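Local structure of natterin-like protein (Lethenteron camtschaticum, 6IUL) at residues K196-S201 with G297-L302; F210-K215 with H238-S243. The protein is probably a pore-forming cytotoxin of lamprey immunity, pairing a jacalin-like lectin domain with an aerolysin-type pore-forming module. All blocks are in the same frame, centred on the assembly; numbering follows the deposited sequence.

How the contacts relate
Both contacts lie in the aerolysin-type module and are antiparallel pairings, with contact 2 nested in the chain between the two segments of contact 1. Their centres are 11 Å apart, and they meet where strands 184-200 and 241-256 are neighbours: Ser198 O lies 2.9 Å from Glu242 N and Trp200 N 3.0 Å from Val240 O, both probable hydrogen bonds. Each is partly buried. Contact 1 is regular strand pairing, with an aromatic, inward-facing side and lysines on the exposed one. Contact 2 has one bridge only, where a chain turns between strands, and adds to its two backbone bonds a bridging water across the gap and a carboxylate within 238-243.

Contact 1: K196-S201 with G297-L302; sequences KKSSWS and GIYKGL
Two long strands of the aerolysin-type module, 184-200 and 290-313, run antiparallel here, and their pairing shows how a sheet can carry different chemistry on its two faces. One face bears Ser198, Trp200 and Tyr299. The phenol ring of Tyr299 brings its CD1 edge over a face of the Trp200 indole in an edge-to-face aromatic pair, the planes inclined at 55°; Tyr299 CD1 comes to 3.4 Å from Trp200 NE1, offset toward the rim of the indole. Because CG of Tyr299 is anti to the backbone N (chi1 176°), the ring lies across the neighbouring strand and its hydroxyl reaches Ser198, where Tyr299 OH and Ser198 OG share a 2.7 Å hydrogen bond near the plane of the phenol. The ring is thus held at both its CD1 edge and its hydroxyl. Strand 212-223 packs on this face through Val214 and Ile218, while Tyr156 takes the indole N-H as a hydrogen bond.

On the other face Lys197 and Leu302 meet through their CB atoms, and the Lys300 amine leads away to a salt bridge with Asp274. The backbone bonds are mostly straight: Lys197 N to Leu302 O is 3.0 Å, the return bond from Leu302 N to Lys197 O 2.9 Å. Around Ser199 the pair is uneven, since Lys300 N donates well to Ser199 O whereas Ser199 N gives Lys300 O only a weak, bent bond. Past the last bridge a side chain replaces a backbone acceptor. Ser201 N donates to Ile298 O, which also accepts from a water, and Ser201 OG receives the N-H of Ile298 at 2.8 Å, nearly straight at 169°.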
loop_
_atom_site.group_PDB
_atom_site.type_symbol
_atom_site.label_atom_id
_atom_site.label_comp_id
_atom_site.label_asym_id
_atom_site.label_seq_id
_atom_site.Cartn_x
_atom_site.Cartn_y
_atom_site.Cartn_z
ATOM N N LYS A 196 2.017 -7.350 -8.886
ATOM C CA LYS A 196 0.945 -8.266 -8.449
ATOM C C LYS A 196 -0.010 -7.543 -7.487
ATOM O O LYS A 196 0.419 -6.671 -6.743
ATOM C CB LYS A 196 1.522 -9.492 -7.769
ATOM C CG LYS A 196 2.274 -10.450 -8.687
ATOM C CD LYS A 196 2.912 -11.601 -7.877
ATOM C CE LYS A 196 3.137 -12.831 -8.729
ATOM N NZ LYS A 196 3.998 -13.892 -8.117
ATOM N N LYS A 197 -1.298 -7.875 -7.529
ATOM C CA LYS A 197 -2.285 -7.225 -6.666
ATOM C C LYS A 197 -3.216 -8.223 -6.020
ATOM O O LYS A 197 -3.589 -9.219 -6.650
ATOM C CB LYS A 197 -3.086 -6.191 -7.448
ATOM C CG LYS A 197 -2.278 -4.978 -7.862
ATOM C CD LYS A 197 -3.127 -3.788 -8.307
ATOM C CE LYS A 197 -2.288 -2.515 -8.132
ATOM N NZ LYS A 197 -2.945 -1.263 -8.572
ATOM N N SER A 198 -3.624 -7.916 -4.789
ATOM C CA SER A 198 -4.573 -8.713 -4.015
ATOM C C SER A 198 -5.578 -7.805 -3.283
ATOM O O SER A 198 -5.202 -6.772 -2.693
ATOM C CB SER A 198 -3.831 -9.541 -2.986
ATOM O OG SER A 198 -3.232 -10.684 -3.554
ATOM N N SER A 199 -6.849 -8.187 -3.319
ATOM C CA SER A 199 -7.922 -7.421 -2.691
ATOM C C SER A 199 -9.059 -8.340 -2.226
ATOM O O SER A 199 -9.676 -9.060 -3.014
ATOM C CB SER A 199 -8.466 -6.381 -3.636
ATOM O OG SER A 199 -9.620 -5.766 -3.067
ATOM N N TRP A 200 -9.328 -8.335 -0.928
ATOM C CA TRP A 200 -10.514 -8.999 -0.392
ATOM C C TRP A 200 -11.521 -7.950 0.044
ATOM O O TRP A 200 -11.211 -7.113 0.888
ATOM C CB TRP A 200 -10.149 -9.867 0.772
ATOM C CG TRP A 200 -9.308 -11.071 0.466
ATOM C CD1 TRP A 200 -9.761 -12.325 0.128
ATOM C CD2 TRP A 200 -7.880 -11.169 0.533
ATOM N NE1 TRP A 200 -8.710 -13.181 0.012
ATOM C CE2 TRP A 200 -7.543 -12.494 0.225
ATOM C CE3 TRP A 200 -6.858 -10.255 0.812
ATOM C CZ2 TRP A 200 -6.223 -12.942 0.182
ATOM C CZ3 TRP A 200 -5.555 -10.678 0.766
ATOM C CH2 TRP A 200 -5.237 -12.030 0.476
ATOM N N SER A 201 -12.721 -7.996 -0.524
ATOM C CA SER A 201 -13.740 -6.994 -0.265
ATOM C C SER A 201 -14.180 -7.075 1.217
ATOM O O SER A 201 -14.176 -8.129 1.823
ATOM C CB SER A 201 -14.933 -7.158 -1.207
ATOM O OG SER A 201 -15.620 -8.402 -0.901
ATOM N N GLY A 297 -17.529 -12.547 0.522
ATOM C CA GLY A 297 -17.185 -11.382 -0.328
ATOM C C GLY A 297 -16.554 -11.782 -1.650
ATOM O O GLY A 297 -16.728 -12.919 -2.106
ATOM N N ILE A 298 -15.856 -10.860 -2.288
ATOM C CA ILE A 298 -15.174 -11.159 -3.526
ATOM C C ILE A 298 -13.669 -10.796 -3.468
ATOM O O ILE A 298 -13.271 -9.781 -2.908
ATOM C CB ILE A 298 -15.860 -10.498 -4.742
ATOM C CG1 ILE A 298 -15.670 -9.002 -4.736
ATOM C CG2 ILE A 298 -17.371 -10.837 -4.822
ATOM C CD1 ILE A 298 -16.288 -8.306 -5.944
ATOM N N TYR A 299 -12.852 -11.651 -4.060
ATOM C CA TYR A 299 -11.427 -11.463 -4.213
ATOM C C TYR A 299 -11.130 -11.035 -5.615
ATOM O O TYR A 299 -11.567 -11.672 -6.587
ATOM C CB TYR A 299 -10.641 -12.730 -3.856
ATOM C CG TYR A 299 -9.158 -12.616 -4.101
ATOM C CD1 TYR A 299 -8.312 -12.057 -3.152
ATOM C CD2 TYR A 299 -8.593 -13.023 -5.318
ATOM C CE1 TYR A 299 -6.962 -11.927 -3.378
ATOM C CE2 TYR A 299 -7.230 -12.906 -5.553
ATOM C CZ TYR A 299 -6.413 -12.359 -4.587
ATOM O OH TYR A 299 -5.063 -12.208 -4.796
ATOM N N LYS A 300 -10.404 -9.926 -5.712
ATOM C CA LYS A 300 -9.913 -9.388 -6.960
ATOM C C LYS A 300 -8.384 -9.427 -6.882
ATOM O O LYS A 300 -7.769 -8.924 -5.931
ATOM C CB LYS A 300 -10.384 -7.953 -7.168
ATOM C CG LYS A 300 -11.816 -7.830 -7.646
ATOM C CD LYS A 300 -12.127 -6.440 -8.183
ATOM C CE LYS A 300 -13.548 -6.370 -8.736
ATOM N NZ LYS A 300 -13.673 -7.071 -10.053
ATOM N N GLY A 301 -7.770 -10.024 -7.888
ATOM C CA GLY A 301 -6.341 -10.106 -7.937
ATOM C C GLY A 301 -5.784 -9.868 -9.328
ATOM O O GLY A 301 -6.484 -9.942 -10.312
ATOM N N LEU A 302 -4.488 -9.606 -9.369
ATOM C CA LEU A 302 -3.721 -9.587 -10.586
ATOM C C LEU A 302 -2.471 -10.414 -10.332
ATOM O O LEU A 302 -1.765 -10.207 -9.335
ATOM C CB LEU A 302 -3.341 -8.163 -10.965
ATOM C CG LEU A 302 -2.462 -8.027 -12.235
ATOM C CD1 LEU A 302 -3.193 -8.601 -13.440
ATOM C CD2 LEU A 302 -2.136 -6.569 -12.538
HETATM O O HOH W 1 -12.468 -7.291 -3.987
#

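Contact 2: F210-K215 with H238-S243; sequences FSLSVK and HAVEES
Val214 and His238 face each other as an antiparallel hydrogen-bonded pair, and each satisfies the backbone of the other. Val214 N donates to His238 O over 2.8 Å; the return bond, from His238 N to Val214 O at 2.9 Å, is more bent (142°). Two residues further the chains part, and a water bridges them by donating to Leu212 O and accepting from Val240 N (2.9 Å). Beside it Val240 CG2 packs against Leu212 CD1 and, at 4.0 Å, against Val214 CG2.

Within 238-243 the carboxylate of Glu242 serves two donors. His238 ND1 gives its hydrogen to Glu242 OE1 at 2.9 Å, on the syn side and close to the imidazole plane, while Ala239 N reaches Glu242 OE2 (2.8 Å) from above the carboxylate plane. The ND1 bond helps set the rotation of the ring, whose NE2 makes a weak hydrogen bond to Ala216 O. The carboxylate probably favours a protonated imidazole. Through its two bonds Glu242 ties His238 and Ala239 to the far side of the bend by which the chain leaves the hairpin of strands 212-223 and 228-238 and enters strand 241-256 of the aerolysin-type module.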
loop_
_atom_site.group_PDB
_atom_site.type_symbol
_atom_site.label_atom_id
_atom_site.label_comp_id
_atom_site.label_asym_id
_atom_site.label_seq_id
_atom_site.Cartn_x
_atom_site.Cartn_y
_atom_site.Cartn_z
ATOM N N PHE A 210 -11.702 -1.763 12.535
ATOM C CA PHE A 210 -10.666 -2.626 13.049
ATOM C C PHE A 210 -9.380 -2.507 12.253
ATOM O O PHE A 210 -9.401 -1.996 11.141
ATOM C CB PHE A 210 -11.177 -4.077 13.022
ATOM C CG PHE A 210 -12.482 -4.265 13.743
ATOM C CD1 PHE A 210 -12.537 -4.302 15.138
ATOM C CD2 PHE A 210 -13.659 -4.398 13.036
ATOM C CE1 PHE A 210 -13.746 -4.422 15.788
ATOM C CE2 PHE A 210 -14.877 -4.543 13.683
ATOM C CZ PHE A 210 -14.916 -4.578 15.066
ATOM N N SER A 211 -8.253 -2.981 12.798
ATOM C CA SER A 211 -7.063 -3.133 11.967
ATOM C C SER A 211 -6.997 -4.586 11.487
ATOM O O SER A 211 -6.610 -5.503 12.209
ATOM C CB SER A 211 -5.772 -2.682 12.665
ATOM O OG SER A 211 -5.348 -3.621 13.568
ATOM N N LEU A 212 -7.441 -4.796 10.264
ATOM C CA LEU A 212 -7.599 -6.157 9.712
ATOM C C LEU A 212 -6.288 -6.685 9.125
ATOM O O LEU A 212 -5.551 -5.925 8.493
ATOM C CB LEU A 212 -8.633 -6.143 8.586
ATOM C CG LEU A 212 -10.035 -5.733 8.972
ATOM C CD1 LEU A 212 -10.910 -5.667 7.770
ATOM C CD2 LEU A 212 -10.643 -6.676 10.000
ATOM N N SER A 213 -5.979 -7.947 9.387
ATOM C CA SER A 213 -5.043 -8.693 8.572
ATOM C C SER A 213 -5.722 -9.977 8.103
ATOM O O SER A 213 -6.709 -10.431 8.694
ATOM C CB SER A 213 -3.716 -8.991 9.290
ATOM O OG SER A 213 -3.961 -9.668 10.470
ATOM N N VAL A 214 -5.200 -10.527 7.012
ATOM C CA VAL A 214 -5.699 -11.762 6.431
ATOM C C VAL A 214 -4.633 -12.830 6.505
ATOM O O VAL A 214 -3.532 -12.668 5.981
ATOM C CB VAL A 214 -6.053 -11.547 4.963
ATOM C CG1 VAL A 214 -6.673 -12.808 4.400
ATOM C CG2 VAL A 214 -7.015 -10.377 4.811
ATOM N N LYS A 215 -4.932 -13.919 7.198
ATOM C CA LYS A 215 -4.016 -15.030 7.284
ATOM C C LYS A 215 -4.490 -16.053 6.257
ATOM O O LYS A 215 -5.449 -16.787 6.484
ATOM C CB LYS A 215 -3.918 -15.592 8.700
ATOM C CG LYS A 215 -2.867 -16.678 8.843
ATOM C CD LYS A 215 -2.798 -17.194 10.291
ATOM C CE LYS A 215 -3.670 -18.440 10.489
ATOM N NZ LYS A 215 -4.026 -18.725 11.897
ATOM N N HIS A 238 -1.429 -10.807 5.342
ATOM C CA HIS A 238 -1.620 -9.782 4.294
ATOM C C HIS A 238 -2.538 -8.677 4.799
ATOM O O HIS A 238 -3.385 -8.903 5.650
ATOM C CB HIS A 238 -2.263 -10.392 3.032
ATOM C CG HIS A 238 -1.515 -11.564 2.482
ATOM N ND1 HIS A 238 -0.372 -11.422 1.719
ATOM C CD2 HIS A 238 -1.734 -12.895 2.594
ATOM C CE1 HIS A 238 0.076 -12.620 1.384
ATOM N NE2 HIS A 238 -0.735 -13.529 1.895
ATOM N N ALA A 239 -2.388 -7.473 4.262
ATOM C CA ALA A 239 -3.407 -6.474 4.452
ATOM C C ALA A 239 -4.537 -6.838 3.503
ATOM O O ALA A 239 -4.356 -7.579 2.532
ATOM C CB ALA A 239 -2.870 -5.078 4.171
ATOM N N VAL A 240 -5.705 -6.283 3.774
ATOM C CA VAL A 240 -6.886 -6.559 2.990
ATOM C C VAL A 240 -6.697 -6.155 1.527
ATOM O O VAL A 240 -7.278 -6.752 0.624
ATOM C CB VAL A 240 -8.083 -5.854 3.660
ATOM C CG1 VAL A 240 -9.115 -5.428 2.685
ATOM C CG2 VAL A 240 -8.717 -6.778 4.681
ATOM N N GLU A 241 -5.927 -5.101 1.310
ATOM C CA GLU A 241 -5.606 -4.623 -0.004
ATOM C C GLU A 241 -4.106 -4.446 -0.096
ATOM O O GLU A 241 -3.492 -3.789 0.754
ATOM C CB GLU A 241 -6.334 -3.342 -0.334
ATOM C CG GLU A 241 -6.546 -3.233 -1.847
ATOM C CD GLU A 241 -7.845 -2.588 -2.255
ATOM O OE1 GLU A 241 -8.750 -2.451 -1.404
ATOM O OE2 GLU A 241 -7.948 -2.241 -3.454
ATOM N N GLU A 242 -3.509 -5.058 -1.121
ATOM C CA GLU A 242 -2.069 -5.236 -1.126
ATOM C C GLU A 242 -1.542 -5.264 -2.520
ATOM O O GLU A 242 -2.215 -5.725 -3.436
ATOM C CB GLU A 242 -1.697 -6.550 -0.429
ATOM C CG GLU A 242 -0.355 -6.465 0.237
ATOM C CD GLU A 242 -0.183 -7.487 1.335
ATOM O OE1 GLU A 242 0.004 -8.672 0.986
ATOM O OE2 GLU A 242 -0.193 -7.089 2.526
ATOM N N SER A 243 -0.325 -4.775 -2.709
ATOM C CA SER A 243 0.330 -4.918 -4.001
ATOM C C SER A 243 1.783 -5.286 -3.770
ATOM O O SER A 243 2.351 -4.953 -2.734
ATOM C CB SER A 243 0.190 -3.650 -4.815
ATOM O OG SER A 243 1.281 -2.829 -4.534
HETATM O O HOH W 2 -5.825 -4.606 6.119
#